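Local coordinates for protein aminotransferase class-III (Sphaerobacter thermophilus DSM 20745, PDB 6K8H) that belongs to the class-III aminotransferases of the fold-type I family and binds PLR in its pocket as a two-chain assembly, at residues G51-I56 with H76-D80; S167-P171 with D385-S389; V251-V257 with V273-A279. All coordinates share one frame; numbering follows the deposited sequence.

Contact 1: residues G51-I56 with H76-D80; sequences GRGAVI and HGHAD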
loop_
_atom_site.group_PDB
_atom_site.type_symbol
_atom_site.label_atom_id
_atom_site.label_comp_id
_atom_site.label_asym_id
_atom_site.label_seq_id
_atom_site.Cartn_x
_atom_site.Cartn_y
_atom_site.Cartn_z
ATOM N N GLY B 51 -17.007 3.886 -16.795
ATOM C CA GLY B 51 -17.755 4.966 -16.182
ATOM C C GLY B 51 -17.542 6.259 -16.935
ATOM O O GLY B 51 -16.555 6.434 -17.659
ATOM N N ARG B 52 -18.486 7.175 -16.754
ATOM C CA ARG B 52 -18.354 8.516 -17.312
ATOM C C ARG B 52 -19.091 9.494 -16.414
ATOM O O ARG B 52 -20.289 9.325 -16.162
ATOM C CB ARG B 52 -18.892 8.580 -18.743
ATOM C CG ARG B 52 -20.293 8.007 -18.898
ATOM C CD ARG B 52 -20.803 8.120 -20.321
ATOM N NE ARG B 52 -22.257 7.986 -20.369
ATOM C CZ ARG B 52 -22.898 6.823 -20.364
ATOM N NH1 ARG B 52 -22.209 5.690 -20.315
ATOM N NH2 ARG B 52 -24.223 6.797 -20.405
ATOM N N GLY B 53 -18.378 10.508 -15.943
ATOM C CA GLY B 53 -18.985 11.486 -15.055
ATOM C C GLY B 53 -19.532 10.777 -13.835
ATOM O O GLY B 53 -18.830 10.005 -13.167
ATOM N N ALA B 54 -20.817 10.973 -13.557
ATOM C CA ALA B 54 -21.424 10.370 -12.376
ATOM C C ALA B 54 -22.056 9.013 -12.644
ATOM O O ALA B 54 -22.807 8.533 -11.791
ATOM C CB ALA B 54 -22.487 11.308 -11.791
ATOM N N VAL B 55 -21.808 8.402 -13.801
ATOM C CA VAL B 55 -22.483 7.168 -14.194
ATOM C C VAL B 55 -21.471 6.028 -14.253
ATOM O O VAL B 55 -20.418 6.158 -14.887
ATOM C CB VAL B 55 -23.203 7.327 -15.543
ATOM C CG1 VAL B 55 -23.831 6.014 -15.959
ATOM C CG2 VAL B 55 -24.264 8.428 -15.451
ATOM N N ILE B 56 -21.805 4.910 -13.606
ATOM C CA ILE B 56 -21.046 3.667 -13.700
ATOM C C ILE B 56 -21.850 2.661 -14.526
ATOM O O ILE B 56 -23.063 2.506 -14.329
ATOM C CB ILE B 56 -20.693 3.111 -12.300
ATOM C CG1 ILE B 56 -19.829 1.862 -12.411
ATOM C CG2 ILE B 56 -21.947 2.818 -11.461
ATOM C CD1 ILE B 56 -19.080 1.509 -11.094
ATOM N N HIS B 76 -14.231 13.413 -8.228
ATOM C CA HIS B 76 -14.604 13.979 -9.522
ATOM C C HIS B 76 -15.281 12.968 -10.438
ATOM O O HIS B 76 -15.445 13.242 -11.630
ATOM C CB HIS B 76 -13.388 14.594 -10.217
ATOM C CG HIS B 76 -12.795 15.735 -9.454
ATOM N ND1 HIS B 76 -13.519 16.861 -9.121
ATOM C CD2 HIS B 76 -11.563 15.910 -8.927
ATOM C CE1 HIS B 76 -12.750 17.689 -8.436
ATOM N NE2 HIS B 76 -11.560 17.131 -8.297
ATOM N N GLY B 77 -15.671 11.813 -9.920
ATOM C CA GLY B 77 -16.388 10.846 -10.732
ATOM C C GLY B 77 -15.471 10.115 -11.693
ATOM O O GLY B 77 -14.258 10.100 -11.534
ATOM N N HIS B 78 -16.072 9.522 -12.723
ATOM C CA HIS B 78 -15.357 8.604 -13.605
ATOM C C HIS B 78 -14.755 9.322 -14.802
ATOM O O HIS B 78 -15.396 10.181 -15.414
ATOM C CB HIS B 78 -16.284 7.500 -14.117
ATOM C CG HIS B 78 -16.827 6.621 -13.040
ATOM N ND1 HIS B 78 -16.112 5.572 -12.500
ATOM C CD2 HIS B 78 -18.007 6.653 -12.379
ATOM C CE1 HIS B 78 -16.835 4.986 -11.565
ATOM N NE2 HIS B 78 -17.990 5.616 -11.476
ATOM N N ALA B 79 -13.520 8.945 -15.141
ATOM C CA ALA B 79 -12.836 9.429 -16.341
ATOM C C ALA B 79 -12.889 10.954 -16.443
ATOM O O ALA B 79 -13.248 11.526 -17.478
ATOM C CB ALA B 79 -13.419 8.785 -17.602
ATOM N N ASP B 80 -12.512 11.610 -15.357
ATOM C CA ASP B 80 -12.457 13.060 -15.375
ATOM C C ASP B 80 -11.448 13.512 -16.425
ATOM O O ASP B 80 -10.306 13.028 -16.422
ATOM C CB ASP B 80 -12.071 13.608 -14.006
ATOM C CG ASP B 80 -11.857 15.109 -14.033
ATOM O OD1 ASP B 80 -12.838 15.852 -13.849
ATOM O OD2 ASP B 80 -10.711 15.542 -14.258
#

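Contact 2: residues S167-P171 with D385-S389; sequences SSGKP and DYRNS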
loop_
_atom_site.group_PDB
_atom_site.type_symbol
_atom_site.label_atom_id
_atom_site.label_comp_id
_atom_site.label_asym_id
_atom_site.label_seq_id
_atom_site.Cartn_x
_atom_site.Cartn_y
_atom_site.Cartn_z
ATOM N N SER B 167 -16.990 -4.288 16.630
ATOM C CA SER B 167 -17.134 -4.389 18.077
ATOM C C SER B 167 -17.652 -5.777 18.465
ATOM O O SER B 167 -18.447 -6.392 17.747
ATOM C CB SER B 167 -18.077 -3.301 18.597
ATOM O OG SER B 167 -18.139 -3.328 20.010
ATOM N N SER B 168 -17.166 -6.278 19.610
ATOM C CA SER B 168 -17.795 -7.437 20.242
ATOM C C SER B 168 -19.283 -7.235 20.486
ATOM O O SER B 168 -20.039 -8.211 20.525
ATOM C CB SER B 168 -17.066 -7.783 21.544
ATOM O OG SER B 168 -17.493 -6.953 22.609
ATOM N N GLY B 169 -19.728 -5.993 20.663
ATOM C CA GLY B 169 -21.124 -5.702 20.971
ATOM C C GLY B 169 -21.389 -5.344 22.418
ATOM O O GLY B 169 -22.339 -4.614 22.689
ATOM N N LYS B 170 -20.657 -5.946 23.354
ATOM C CA LYS B 170 -20.878 -5.756 24.778
ATOM C C LYS B 170 -19.542 -5.440 25.437
ATOM O O LYS B 170 -18.497 -5.915 24.984
ATOM C CB LYS B 170 -21.522 -6.998 25.416
ATOM C CG LYS B 170 -20.728 -8.268 25.226
ATOM C CD LYS B 170 -21.322 -9.441 25.997
ATOM C CE LYS B 170 -20.482 -10.699 25.773
ATOM N NZ LYS B 170 -21.049 -11.923 26.417
ATOM N N PRO B 171 -19.535 -4.622 26.484
ATOM C CA PRO B 171 -18.271 -4.320 27.165
ATOM C C PRO B 171 -17.771 -5.500 27.983
ATOM O O PRO B 171 -18.487 -6.466 28.256
ATOM C CB PRO B 171 -18.625 -3.140 28.067
ATOM C CG PRO B 171 -20.092 -3.280 28.300
ATOM C CD PRO B 171 -20.672 -3.878 27.053
ATOM N N ASP B 385 -24.723 7.724 20.927
ATOM C CA ASP B 385 -24.368 6.511 21.657
ATOM C C ASP B 385 -23.993 5.466 20.610
ATOM O O ASP B 385 -24.873 4.899 19.954
ATOM C CB ASP B 385 -25.533 6.041 22.535
ATOM C CG ASP B 385 -25.970 7.095 23.561
ATOM O OD1 ASP B 385 -25.117 7.888 24.016
ATOM O OD2 ASP B 385 -27.173 7.137 23.924
ATOM N N TYR B 386 -22.687 5.201 20.464
ATOM C CA TYR B 386 -22.197 4.532 19.260
ATOM C C TYR B 386 -22.754 3.125 19.111
ATOM O O TYR B 386 -22.900 2.629 17.987
ATOM C CB TYR B 386 -20.657 4.517 19.257
ATOM C CG TYR B 386 -19.985 3.437 20.081
ATOM C CD1 TYR B 386 -19.737 2.171 19.548
ATOM C CD2 TYR B 386 -19.545 3.695 21.375
ATOM C CE1 TYR B 386 -19.102 1.186 20.296
ATOM C CE2 TYR B 386 -18.904 2.713 22.131
ATOM C CZ TYR B 386 -18.686 1.464 21.584
ATOM O OH TYR B 386 -18.041 0.489 22.331
ATOM N N ARG B 387 -23.098 2.476 20.218
ATOM C CA ARG B 387 -23.607 1.118 20.117
ATOM C C ARG B 387 -24.962 1.067 19.439
ATOM O O ARG B 387 -25.383 -0.013 19.012
ATOM C CB ARG B 387 -23.647 0.462 21.494
ATOM C CG ARG B 387 -22.244 0.173 22.040
ATOM C CD ARG B 387 -22.253 -1.036 22.937
ATOM N NE ARG B 387 -20.993 -1.239 23.641
ATOM C CZ ARG B 387 -19.999 -2.006 23.192
ATOM N NH1 ARG B 387 -20.117 -2.631 22.028
ATOM N NH2 ARG B 387 -18.890 -2.152 23.908
ATOM N N ASN B 388 -25.644 2.212 19.321
ATOM C CA ASN B 388 -26.888 2.280 18.583
ATOM C C ASN B 388 -26.691 2.142 17.082
ATOM O O ASN B 388 -27.679 1.910 16.372
ATOM C CB ASN B 388 -27.600 3.597 18.889
ATOM C CG ASN B 388 -28.162 3.623 20.286
ATOM O OD1 ASN B 388 -28.427 2.569 20.866
ATOM N ND2 ASN B 388 -28.341 4.824 20.844
ATOM N N SER B 389 -25.454 2.276 16.574
ATOM C CA SER B 389 -25.279 2.152 15.131
ATOM C C SER B 389 -25.390 0.704 14.656
ATOM O O SER B 389 -25.533 0.478 13.453
ATOM C CB SER B 389 -23.942 2.760 14.675
ATOM O OG SER B 389 -22.824 2.152 15.294
HETATM O O HOH W 1 -17.023 -4.158 23.245
#

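Contact 3: residues V251-V257 with V273-A279; sequences VLIFDEV and VTPDLTA. With PLR ((5-hydroxy-4,6-dimethylpyridin-3-yl)methyl dihydrogen phosphate), chain D.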
loop_
_atom_site.group_PDB
_atom_site.type_symbol
_atom_site.label_atom_id
_atom_site.label_comp_id
_atom_site.label_asym_id
_atom_site.label_seq_id
_atom_site.Cartn_x
_atom_site.Cartn_y
_atom_site.Cartn_z
ATOM N N VAL B 251 0.617 11.045 21.072
ATOM C CA VAL B 251 0.424 11.573 19.725
ATOM C C VAL B 251 -1.035 11.376 19.326
ATOM O O VAL B 251 -1.538 10.248 19.325
ATOM C CB VAL B 251 1.365 10.874 18.733
ATOM C CG1 VAL B 251 1.026 11.260 17.311
ATOM C CG2 VAL B 251 2.839 11.180 19.067
ATOM N N LEU B 252 -1.712 12.465 18.962
ATOM C CA LEU B 252 -3.085 12.388 18.466
ATOM C C LEU B 252 -3.052 12.299 16.940
ATOM O O LEU B 252 -2.580 13.225 16.260
ATOM C CB LEU B 252 -3.901 13.591 18.946
ATOM C CG LEU B 252 -5.372 13.713 18.503
ATOM C CD1 LEU B 252 -6.205 12.473 18.862
ATOM C CD2 LEU B 252 -5.997 14.965 19.118
ATOM N N ILE B 253 -3.534 11.175 16.406
ATOM C CA ILE B 253 -3.577 10.923 14.970
ATOM C C ILE B 253 -5.030 10.975 14.504
ATOM O O ILE B 253 -5.858 10.172 14.949
ATOM C CB ILE B 253 -2.968 9.558 14.611
ATOM C CG1 ILE B 253 -1.528 9.424 15.125
ATOM C CG2 ILE B 253 -3.012 9.350 13.103
ATOM C CD1 ILE B 253 -1.007 8.028 15.001
ATOM N N PHE B 254 -5.327 11.870 13.571
ATOM C CA PHE B 254 -6.610 11.850 12.879
ATOM C C PHE B 254 -6.509 10.958 11.649
ATOM O O PHE B 254 -5.565 11.083 10.867
ATOM C CB PHE B 254 -7.045 13.251 12.447
ATOM C CG PHE B 254 -7.666 14.064 13.551
ATOM C CD1 PHE B 254 -7.552 13.667 14.873
ATOM C CD2 PHE B 254 -8.348 15.237 13.259
ATOM C CE1 PHE B 254 -8.100 14.419 15.893
ATOM C CE2 PHE B 254 -8.916 15.997 14.273
ATOM C CZ PHE B 254 -8.795 15.582 15.595
ATOM N N ASP B 255 -7.477 10.057 11.487
ATOM C CA ASP B 255 -7.630 9.282 10.257
ATOM C C ASP B 255 -8.636 10.025 9.389
ATOM O O ASP B 255 -9.849 9.901 9.587
ATOM C CB ASP B 255 -8.089 7.858 10.558
ATOM C CG ASP B 255 -8.258 7.008 9.298
ATOM O OD1 ASP B 255 -8.241 7.565 8.177
ATOM O OD2 ASP B 255 -8.415 5.770 9.427
ATOM N N GLU B 256 -8.133 10.815 8.435
ATOM C CA GLU B 256 -8.974 11.529 7.484
ATOM C C GLU B 256 -8.910 10.916 6.090
ATOM O O GLU B 256 -9.089 11.620 5.094
ATOM C CB GLU B 256 -8.604 13.014 7.432
ATOM C CG GLU B 256 -8.778 13.739 8.773
ATOM C CD GLU B 256 -9.468 15.106 8.636
ATOM O OE1 GLU B 256 -10.452 15.226 7.862
ATOM O OE2 GLU B 256 -9.025 16.054 9.315
ATOM N N VAL B 257 -8.647 9.608 5.997
ATOM C CA VAL B 257 -8.566 8.978 4.680
ATOM C C VAL B 257 -9.867 9.195 3.910
ATOM O O VAL B 257 -9.849 9.439 2.697
ATOM C CB VAL B 257 -8.207 7.485 4.817
ATOM C CG1 VAL B 257 -8.336 6.769 3.475
ATOM C CG2 VAL B 257 -6.778 7.337 5.342
ATOM N N VAL B 273 -9.921 21.258 15.855
ATOM C CA VAL B 273 -8.953 20.562 16.695
ATOM C C VAL B 273 -7.730 20.213 15.854
ATOM O O VAL B 273 -7.867 19.731 14.726
ATOM C CB VAL B 273 -9.562 19.298 17.333
ATOM C CG1 VAL B 273 -8.498 18.494 18.059
ATOM C CG2 VAL B 273 -10.690 19.681 18.302
ATOM N N THR B 274 -6.533 20.458 16.408
ATOM C CA THR B 274 -5.277 20.290 15.688
ATOM C C THR B 274 -4.628 18.980 16.111
ATOM O O THR B 274 -4.051 18.914 17.208
ATOM C CB THR B 274 -4.330 21.458 15.979
ATOM O OG1 THR B 274 -5.008 22.706 15.770
ATOM C CG2 THR B 274 -3.092 21.384 15.094
ATOM N N PRO B 275 -4.664 17.936 15.292
ATOM C CA PRO B 275 -3.988 16.689 15.660
ATOM C C PRO B 275 -2.481 16.841 15.488
ATOM O O PRO B 275 -1.985 17.801 14.894
ATOM C CB PRO B 275 -4.558 15.654 14.683
ATOM C CG PRO B 275 -4.994 16.475 13.480
ATOM C CD PRO B 275 -5.394 17.831 14.016
ATOM N N ASP B 276 -1.754 15.869 16.029
ATOM C CA ASP B 276 -0.311 15.845 15.831
ATOM C C ASP B 276 0.036 15.249 14.476
ATOM O O ASP B 276 0.964 15.721 13.801
ATOM C CB ASP B 276 0.346 15.066 16.969
ATOM C CG ASP B 276 0.022 15.668 18.331
ATOM O OD1 ASP B 276 0.391 16.846 18.562
ATOM O OD2 ASP B 276 -0.628 14.981 19.149
ATOM N N LEU B 277 -0.702 14.218 14.070
ATOM C CA LEU B 277 -0.557 13.608 12.756
ATOM C C LEU B 277 -1.930 13.410 12.141
ATOM O O LEU B 277 -2.938 13.301 12.840
ATOM C CB LEU B 277 0.156 12.244 12.805
ATOM C CG LEU B 277 1.610 12.219 13.287
ATOM C CD1 LEU B 277 2.106 10.794 13.381
ATOM C CD2 LEU B 277 2.529 13.052 12.400
ATOM N N THR B 278 -1.944 13.341 10.814
ATOM C CA THR B 278 -3.121 13.012 10.026
ATOM C C THR B 278 -2.730 11.981 8.974
ATOM O O THR B 278 -1.719 12.147 8.282
ATOM C CB THR B 278 -3.712 14.250 9.348
ATOM O OG1 THR B 278 -3.994 15.257 10.324
ATOM C CG2 THR B 278 -5.015 13.890 8.661
ATOM N N ALA B 279 -3.521 10.911 8.880
ATOM C CA ALA B 279 -3.462 9.949 7.790
ATOM C C ALA B 279 -4.504 10.327 6.743
ATOM O O ALA B 279 -5.619 10.733 7.082
ATOM C CB ALA B 279 -3.712 8.521 8.291
HETATM N N1 PLR D . -8.990 4.811 6.988
HETATM C C2 PLR D . -10.250 5.050 6.640
HETATM C C2A PLR D . -11.091 5.924 7.510
HETATM C C3 PLR D . -10.772 4.503 5.460
HETATM O O3 PLR D . -12.051 4.774 5.133
HETATM C C4 PLR D . -9.956 3.688 4.650
HETATM C C4A PLR D . -10.488 3.118 3.411
HETATM C C5 PLR D . -8.632 3.465 5.041
HETATM C C6 PLR D . -8.211 4.028 6.215
HETATM C C5A PLR D . -7.709 2.586 4.239
HETATM O O4P PLR D . -7.294 3.136 2.952
HETATM P P PLR D . -6.882 2.133 1.764
HETATM O O1P PLR D . -5.829 1.246 2.346
HETATM O O2P PLR D . -8.114 1.383 1.410
HETATM O O3P PLR D . -6.382 2.983 0.641
#

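Contact 1: residues G51-I56 with H76-D80
Gly-53 and His-78 meet as an antiparallel hydrogen-bonded pair, a single bridge that shows how a tight hairpin turn can fasten a loop with two backbone bonds. His-78 N gives its hydrogen to Gly-53 O at 2.8 Å. The return bond, Gly-53 N to His-78 O, is 3.0 Å long and bent to 140°. Both polar backbone atoms of each residue are thus answered across the contact. Gly-77 CA adds a CA-H...O approach to the same Gly-53 O, at 3.5 Å.

Gly-53 belongs to a type II' turn running from Arg-52 to Val-55, and the turn closes on itself: Arg-52 N bonds Val-55 O, and Val-55 N bonds Arg-52 O. The positive phi of Gly-53 suits a glycine. The His-78 side chain packs on the hairpin backbone, its CB 3.3 Å from Gly-51 C, and its ring atoms follow, CD2 lying 3.5 Å from Val-55 O and NE2 3.8 Å from Ile-56 CB. Its CG stands opposite the carbonyl carbon (chi1 -63°), which sets the ring against the Gly-51 backbone; Gly-53 O lies at the ring edge.

NE2 has its polar partner outside the two segments, in Asp-66 OD2 of strand 63-66. The guanidinium of Arg-52 forms a salt bridge with Glu-63, while Asp-80 caps helix 81-91 through Ile-83 N. Phe-97 of the second subunit brings its ring to that of His-78 with the planes only about 20° apart.

With its backbone held by Gly-53 and its ring nitrogen by an acid, His-78 is fixed at both ends, and the nearby carboxylate would probably favour a proton on NE2.

Contact 2: residues S167-P171 with D385-S389
Gly-169 and Arg-387 carry the nearest CA atoms of the two loops, 7.3 Å apart, so the backbones stay separate and a single arginine, reaching from the 3-10 segment 386-389, spans the gap. From CG to NE its chain is extended, and this carries the guanidinium over the bend at Gly-169.

The flat group is then used from several sides. At its edge, NH1 donates to Ser-167 OG at 2.9 Å, a bond bent to 138° with the hydroxyl oxygen 24° out of the guanidinium plane. Over one face lies the Gly-169 peptide, whose carbonyl O is 3.5 Å from Arg-387 CZ and faces the group without a hydrogen bond. The opposite face is met by the hydroxyl of Tyr-386, OH lying 3.2 Å above the plane and toward the rim. NH2 passes near the ring of Pro-171 and, in the guanidinium plane, donates 2.8 Å to a water. That water in turn donates to Lys-170 O at 2.9 Å, giving a second, solvent-mediated link between the loops.

A chi1 of -175° swings the Ser-167 hydroxyl opposite the backbone N, where OG also accepts from Gly-169 N at 3.2 Å. Asp-151 OD2, outside both segments, is hydrogen-bonded to Ser-167 OG and to Tyr-386 OH, while its ion pair with Arg-387 NH1 is long and weak. Asp-151 thus links the two hydroxyls that border the guanidinium. On the other segment, Ser-389 OG reinforces the short helical turn by donating to Tyr-386 O at 2.7 Å.

The bond from Gly-169 N makes residues 167-169 an ST turn, here joined at the protein surface to a 3-10 turn that leads toward helix 393-408.

Contact 3: residues V251-V257 with V273-A279
Phe-254 and its neighbours pair with Leu-277, Thr-278 and Ala-279 as parallel strands, axes 4.5 Å apart at 25°. Phe-254 N bonds Leu-277 O, Ala-279 N bonds Phe-254 O, and Glu-256 N carries the pattern on to Ala-279 O. Just before strand 277-281 begins, Asp-276 N joins Leu-277 N in donating to Leu-252 O. The side chain of Asp-276 completes the exchange: OD2 accepts a hydrogen bond from Leu-252 N at 2.7 Å, nearly straight at 175° and on the anti lone pair.

The side chains divide between the faces. Alongside one another, Ile-253 CG1 and Leu-277 CB touch at 4.0 Å. On the other face, Pro-275 lies over the Phe-254 ring in a CH-pi contact, its CB 3.8 Å from the centroid, while Val-273 CG1 comes within 3.8 Å of Phe-254 CZ.

Farther along, the carboxylate carbon of Asp-255 points directly away from the backbone N (chi1 -180°), and OD2 reaches to 2.7 Å from N1 of PLR. OD1 accepts from Val-257 N at 3.0 Å, an Asx turn that brings Val-257 against the ligand ring, its CG1 3.7 Å from PLR C5.

Around this shell, Arg-242 forms a salt bridge to Asp-276 OD2, and His-155 is hydrogen-bonded to Asp-255 OD2. Helix 127-142 covers the Ile-253 face; Leu-238 of helix 235-248 packs on Phe-254 and Val-273.

Both carboxylate oxygens of Asp-255 are thus engaged; the strand pairing, the Asx turn and His-155 together probably orient this acid toward N1.

In the fold
Following the chain from its N terminus, contact 1 comes first and closes a short loop: strands 55-58 and 63-66 and helix 69-72 run out before residues 76-80 return to the hairpin, beside the second subunit. Contact 2 opens next and spans 213 residues, from the loop after helix 159-162 to the one before helix 393-408. Within that span contact 3 opens and closes, completing the beta-alpha-beta unit of strand 251-255, helix 266-271 and strand 277-281 in the seven-stranded sheet. No loops cross. Contacts 1 and 2 lie on opposite sides of the chain's centre, their centres about 36 Å apart; contact 3 is the buried one, at the PLR pocket.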